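Local coordinates for protein ubiquinol-cytochrome C chaperone (PDB 6RWT) that is the Brucella abortus homologue of Cbp3 and, like that chaperone, probably binds newly synthesised cytochrome b during assembly of respiratory complex III, at residues G116-L119 with Q125-A128; L50-F55 with A150-C155. One frame throughout, in Å; residues are numbered along the deposited sequence.

Contact 1: G116-L119 with Q125-A128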
ATOM      1  N   GLY A 116      -1.970  10.302  -3.777  1.00 22.78           N
ATOM      2  CA  GLY A 116      -3.072  10.252  -4.738  1.00 23.63           C
ATOM      3  C   GLY A 116      -3.215  11.521  -5.574  1.00 25.16           C
ATOM      4  O   GLY A 116      -3.357  11.449  -6.795  1.00 24.56           O
ATOM      5  N   ALA A 117      -3.178  12.683  -4.924  1.00 25.98           N
ATOM      6  CA  ALA A 117      -3.268  13.964  -5.646  1.00 27.08           C
ATOM      7  C   ALA A 117      -2.092  14.160  -6.608  1.00 26.65           C
ATOM      8  O   ALA A 117      -2.278  14.594  -7.746  1.00 27.61           O
ATOM      9  CB  ALA A 117      -3.345  15.125  -4.666  1.00 30.11           C
ATOM     10  N   ALA A 118      -0.884  13.836  -6.147  1.00 26.00           N
ATOM     11  CA  ALA A 118       0.312  13.955  -6.983  1.00 25.37           C
ATOM     12  C   ALA A 118       0.262  13.019  -8.202  1.00 25.56           C
ATOM     13  O   ALA A 118       0.574  13.440  -9.314  1.00 27.19           O
ATOM     14  CB  ALA A 118       1.575  13.715  -6.163  1.00 24.39           C
ATOM     15  N   LEU A 119      -0.162  11.768  -7.993  1.00 23.66           N
ATOM     16  CA  LEU A 119      -0.295  10.799  -9.088  1.00 23.80           C
ATOM     17  C   LEU A 119      -1.371  11.210 -10.103  1.00 24.75           C
ATOM     18  O   LEU A 119      -1.130  11.167 -11.312  1.00 25.35           O
ATOM     19  CB  LEU A 119      -0.592   9.382  -8.558  1.00 23.30           C
ATOM     20  CG  LEU A 119       0.585   8.635  -7.913  1.00 23.48           C
ATOM     21  CD1 LEU A 119       0.075   7.376  -7.230  1.00 24.39           C
ATOM     22  CD2 LEU A 119       1.661   8.284  -8.932  1.00 25.02           C
ATOM     23  N   GLN A 125       7.293  16.402  -8.720  1.00 16.39           N
ATOM     24  CA  GLN A 125       7.836  17.268  -7.692  1.00 21.44           C
ATOM     25  C   GLN A 125       6.997  17.154  -6.432  1.00 24.16           C
ATOM     26  O   GLN A 125       7.537  17.003  -5.343  1.00 23.47           O
ATOM     27  CB  GLN A 125       7.892  18.738  -8.161  1.00 26.54           C
ATOM     28  CG  GLN A 125       8.835  18.977  -9.337  1.00 30.96           C
ATOM     29  CD  GLN A 125       8.774  20.405  -9.877  1.00 39.67           C
ATOM     30  OE1 GLN A 125       8.992  20.641 -11.066  1.00 44.39           O
ATOM     31  NE2 GLN A 125       8.460  21.362  -9.007  1.00 50.36           N
ATOM     32  N   ALA A 126       5.676  17.215  -6.601  1.00 24.62           N
ATOM     33  CA  ALA A 126       4.735  17.082  -5.483  1.00 25.00           C
ATOM     34  C   ALA A 126       4.854  15.702  -4.836  1.00 24.91           C
ATOM     35  O   ALA A 126       4.784  15.570  -3.599  1.00 23.63           O
ATOM     36  CB  ALA A 126       3.310  17.313  -5.963  1.00 26.04           C
ATOM     37  N   LEU A 127       5.059  14.683  -5.668  1.00 23.67           N
ATOM     38  CA  LEU A 127       5.194  13.302  -5.171  1.00 23.54           C
ATOM     39  C   LEU A 127       6.472  13.125  -4.341  1.00 23.80           C
ATOM     40  O   LEU A 127       6.412  12.573  -3.244  1.00 24.31           O
ATOM     41  CB  LEU A 127       5.130  12.274  -6.317  1.00 23.37           C
ATOM     42  CG  LEU A 127       5.225  10.782  -5.956  1.00 23.76           C
ATOM     43  CD1 LEU A 127       4.127  10.372  -4.978  1.00 24.89           C
ATOM     44  CD2 LEU A 127       5.152   9.920  -7.207  1.00 22.75           C
ATOM     45  N   ALA A 128       7.601  13.631  -4.846  1.00 22.25           N
ATOM     46  CA  ALA A 128       8.874  13.573  -4.097  1.00 23.67           C
ATOM     47  C   ALA A 128       8.821  14.346  -2.776  1.00 23.93           C
ATOM     48  O   ALA A 128       9.363  13.884  -1.764  1.00 21.38           O
ATOM     49  CB  ALA A 128      10.027  14.074  -4.957  1.00 23.91           C
TER
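Ala126, whose methyl meets that of Ala118 across the contact, has its backbone N hydrogen-bonded to OD1 of Asp123, so an acidic side chain just before helix 124-135 serves an amide of the first turn. A second polar group lies on the partner helix, where Leu119 O, close to the end of helix 100-120, accepts a hydrogen bond from Arg156 NH1; the guanidinium's positive charge probably suits the partial negative charge of a helix C terminus. Between the two segments themselves the contact is purely apolar. It turns on Ala118, whose CB points at the facing helix and lies 3.6 Å from Leu127 N, hard against the backbone, and 3.8 Å from Leu127 CB. The same CB also lies 4.0 Å from Ala126 CB. A side chain of one carbon suits this place, because the CA atoms of Ala118 and Leu127 are just 5.2 Å apart. Deeper in, Leu127 holds its CG anti to the backbone N (chi1 -179°), which carries the branch past Ala118 and brings CD2 within 4.2 Å of Leu119 CD2, methyl end against methyl end. Both leucines also rest on Leu153 of helix 145-161. Helices 100-120 and 124-135, successive, roughly antiparallel and joined by a short turn, form a helical hairpin, here drawn close by its alanines.

Contact 2: L50-F55 with A150-C155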
ATOM      1  N   LEU A  50       4.965  -0.425   3.646  1.00 14.63           N
ATOM      2  CA  LEU A  50       3.720  -1.201   3.537  1.00 14.50           C
ATOM      3  C   LEU A  50       2.531  -0.307   3.151  1.00 14.80           C
ATOM      4  O   LEU A  50       1.785  -0.623   2.227  1.00 14.86           O
ATOM      5  CB  LEU A  50       3.425  -1.978   4.823  1.00 15.21           C
ATOM      6  CG  LEU A  50       2.168  -2.864   4.805  1.00 16.51           C
ATOM      7  CD1 LEU A  50       2.249  -3.992   3.780  1.00 17.70           C
ATOM      8  CD2 LEU A  50       1.897  -3.424   6.191  1.00 17.18           C
ATOM      9  N   SER A  51       2.376   0.813   3.859  1.00 14.20           N
ATOM     10  CA  SER A  51       1.283   1.757   3.587  1.00 15.31           C
ATOM     11  C   SER A  51       1.335   2.341   2.165  1.00 15.20           C
ATOM     12  O   SER A  51       0.288   2.509   1.528  1.00 15.76           O
ATOM     13  CB  SER A  51       1.240   2.872   4.652  1.00 16.07           C
ATOM     14  OG  SER A  51       2.419   3.653   4.671  1.00 17.27           O
ATOM     15  N   LEU A  52       2.542   2.627   1.663  1.00 15.58           N
ATOM     16  CA  LEU A  52       2.699   3.089   0.276  1.00 16.05           C
ATOM     17  C   LEU A  52       2.143   2.064  -0.726  1.00 16.32           C
ATOM     18  O   LEU A  52       1.429   2.434  -1.662  1.00 16.66           O
ATOM     19  CB  LEU A  52       4.178   3.398  -0.024  1.00 16.30           C
ATOM     20  CG  LEU A  52       4.567   3.725  -1.468  1.00 17.51           C
ATOM     21  CD1 LEU A  52       3.832   4.963  -1.960  1.00 17.86           C
ATOM     22  CD2 LEU A  52       6.077   3.922  -1.578  1.00 18.97           C
ATOM     23  N   HIS A  53       2.491   0.789  -0.531  1.00 15.67           N
ATOM     24  CA  HIS A  53       2.076  -0.278  -1.455  1.00 15.57           C
ATOM     25  C   HIS A  53       0.581  -0.626  -1.318  1.00 14.67           C
ATOM     26  O   HIS A  53      -0.099  -0.883  -2.325  1.00 16.20           O
ATOM     27  CB  HIS A  53       3.008  -1.507  -1.321  1.00 16.51           C
ATOM     28  CG  HIS A  53       4.376  -1.274  -1.893  1.00 16.72           C
ATOM     29  ND1 HIS A  53       5.367  -0.571  -1.233  1.00 16.46           N
ATOM     30  CD2 HIS A  53       4.900  -1.621  -3.091  1.00 18.06           C
ATOM     31  CE1 HIS A  53       6.443  -0.507  -2.004  1.00 17.32           C
ATOM     32  NE2 HIS A  53       6.180  -1.126  -3.141  1.00 18.50           N
ATOM     33  N   ILE A  54       0.055  -0.583  -0.091  1.00 14.76           N
ATOM     34  CA  ILE A  54      -1.387  -0.717   0.134  1.00 15.60           C
ATOM     35  C   ILE A  54      -2.155   0.436  -0.549  1.00 15.39           C
ATOM     36  O   ILE A  54      -3.135   0.194  -1.269  1.00 15.23           O
ATOM     37  CB  ILE A  54      -1.714  -0.808   1.654  1.00 15.29           C
ATOM     38  CG1 ILE A  54      -1.182  -2.118   2.244  1.00 16.12           C
ATOM     39  CG2 ILE A  54      -3.211  -0.650   1.919  1.00 15.05           C
ATOM     40  CD1 ILE A  54      -1.960  -3.375   1.882  1.00 16.48           C
ATOM     41  N   PHE A  55      -1.680   1.673  -0.361  1.00 15.08           N
ATOM     42  CA  PHE A  55      -2.256   2.828  -1.040  1.00 16.08           C
ATOM     43  C   PHE A  55      -2.342   2.610  -2.562  1.00 15.50           C
ATOM     44  O   PHE A  55      -3.365   2.894  -3.180  1.00 16.24           O
ATOM     45  CB  PHE A  55      -1.466   4.126  -0.752  1.00 16.75           C
ATOM     46  CG  PHE A  55      -1.595   5.143  -1.852  1.00 19.41           C
ATOM     47  CD1 PHE A  55      -2.703   5.966  -1.917  1.00 20.77           C
ATOM     48  CD2 PHE A  55      -0.636   5.225  -2.866  1.00 19.93           C
ATOM     49  CE1 PHE A  55      -2.855   6.867  -2.967  1.00 22.55           C
ATOM     50  CE2 PHE A  55      -0.785   6.110  -3.919  1.00 20.46           C
ATOM     51  CZ  PHE A  55      -1.896   6.937  -3.964  1.00 22.19           C
ATOM     52  N   ALA A 150       9.853   7.947  -9.035  1.00 25.88           N
ATOM     53  CA  ALA A 150       9.837   7.281 -10.346  1.00 26.20           C
ATOM     54  C   ALA A 150       9.281   5.856 -10.253  1.00 25.45           C
ATOM     55  O   ALA A 150       8.461   5.456 -11.080  1.00 25.09           O
ATOM     56  CB  ALA A 150      11.229   7.272 -10.968  1.00 26.55           C
ATOM     57  N   TYR A 151       9.718   5.105  -9.242  1.00 23.37           N
ATOM     58  CA  TYR A 151       9.175   3.759  -8.975  1.00 23.58           C
ATOM     59  C   TYR A 151       7.659   3.789  -8.731  1.00 22.45           C
ATOM     60  O   TYR A 151       6.921   2.987  -9.303  1.00 22.03           O
ATOM     61  CB  TYR A 151       9.910   3.106  -7.798  1.00 23.87           C
ATOM     62  CG  TYR A 151       9.258   1.863  -7.209  1.00 22.48           C
ATOM     63  CD1 TYR A 151       9.429   0.605  -7.793  1.00 22.33           C
ATOM     64  CD2 TYR A 151       8.494   1.946  -6.042  1.00 21.62           C
ATOM     65  CE1 TYR A 151       8.837  -0.526  -7.244  1.00 21.73           C
ATOM     66  CE2 TYR A 151       7.895   0.822  -5.490  1.00 20.91           C
ATOM     67  CZ  TYR A 151       8.079  -0.417  -6.084  1.00 20.47           C
ATOM     68  OH  TYR A 151       7.501  -1.542  -5.531  1.00 20.16           O
ATOM     69  N   VAL A 152       7.197   4.733  -7.916  1.00 21.46           N
ATOM     70  CA  VAL A 152       5.762   4.840  -7.589  1.00 20.70           C
ATOM     71  C   VAL A 152       4.919   5.163  -8.841  1.00 22.05           C
ATOM     72  O   VAL A 152       3.877   4.546  -9.063  1.00 21.04           O
ATOM     73  CB  VAL A 152       5.514   5.849  -6.435  1.00 20.22           C
ATOM     74  CG1 VAL A 152       4.024   6.092  -6.217  1.00 19.90           C
ATOM     75  CG2 VAL A 152       6.136   5.337  -5.139  1.00 19.68           C
ATOM     76  N   LEU A 153       5.383   6.105  -9.659  1.00 22.92           N
ATOM     77  CA  LEU A 153       4.719   6.440 -10.931  1.00 24.19           C
ATOM     78  C   LEU A 153       4.617   5.225 -11.872  1.00 23.61           C
ATOM     79  O   LEU A 153       3.552   4.968 -12.436  1.00 23.30           O
ATOM     80  CB  LEU A 153       5.427   7.611 -11.630  1.00 25.55           C
ATOM     81  CG  LEU A 153       5.154   8.990 -11.017  1.00 28.26           C
ATOM     82  CD1 LEU A 153       6.294   9.968 -11.289  1.00 28.72           C
ATOM     83  CD2 LEU A 153       3.827   9.541 -11.526  1.00 30.34           C
ATOM     84  N   GLN A 154       5.707   4.469 -12.015  1.00 23.39           N
ATOM     85  CA  GLN A 154       5.698   3.255 -12.847  1.00 25.33           C
ATOM     86  C   GLN A 154       4.768   2.152 -12.305  1.00 25.11           C
ATOM     87  O   GLN A 154       4.103   1.474 -13.091  1.00 24.15           O
ATOM     88  CB  GLN A 154       7.118   2.708 -13.045  1.00 28.38           C
ATOM     89  CG  GLN A 154       8.018   3.616 -13.871  1.00 31.70           C
ATOM     90  CD  GLN A 154       9.406   3.037 -14.079  1.00 36.08           C
ATOM     91  OE1 GLN A 154       9.563   1.839 -14.304  1.00 41.38           O
ATOM     92  NE2 GLN A 154      10.421   3.892 -14.024  1.00 39.29           N
ATOM     93  N   CYS A 155       4.702   1.986 -10.978  1.00 22.60           N
ATOM     94  CA  CYS A 155       3.739   1.046 -10.374  1.00 22.37           C
ATOM     95  C   CYS A 155       2.281   1.453 -10.683  1.00 22.11           C
ATOM     96  O   CYS A 155       1.441   0.601 -10.984  1.00 21.90           O
ATOM     97  CB  CYS A 155       3.940   0.929  -8.849  1.00 21.57           C
ATOM     98  SG  CYS A 155       5.440   0.054  -8.296  1.00 21.89           S
TER
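Tyr151 reaches across to His53: with CG anti to its backbone N (chi1 167°), the ring extends toward helix 43-61 and forms a hydrogen bond through its hydroxyl. OH lies 2.8 Å from His53 NE2, at 163°, in the plane of the imidazole and at its edge. The rings meet rim to rim, with planes turned 51° apart, so the link is polar and not a stack. His53 suits the place because it has two ring nitrogens to use: ND1 is hydrogen-bonded to Met49 O one turn earlier, which helps fix the ring's rotation while NE2 faces the tyrosine. With both residues buried, each satisfies a polar atom of the other. Tyr151 also meets Phe33 edge-to-face. Next along, Val152 carries the apolar half of this packing between helices 43-61 and 145-161, in the interior of an all-helical fold. Its CG2 stands before the fork of Leu52, 3.8 Å from CD2 and 3.9 Å from CD1. Branched ends suit a span of 8.6 Å between the CA atoms of Leu52 and Val152, each side chain reaching part of the way. One turn on from the tyrosine, Cys155 lays SG 3.5 Å above one face of the Tyr151 ring, displaced toward its rim, and also touches Tyr174.

In the fold
Both contacts are mostly buried, but Ala126 of contact 1 is partly exposed, whereas all four touching residues of contact 2 are buried. Contact 2 is also more central, its centre about 7 Å from that of the chain, against about 15 Å for contact 1. Contact 1 is local, joining successive helices, and is nested in the long loop closed by contact 2. Alanines let the hairpin helices come close with apolar contact alone, whereas the wider central spacing is bridged by branched apolar side chains and a polar histidine-tyrosine pair. With centres about 11 Å apart, the two touch: Leu119 and Gly116 pack on Phe55, so the hairpin rests against helix 43-61 as well as helix 145-161.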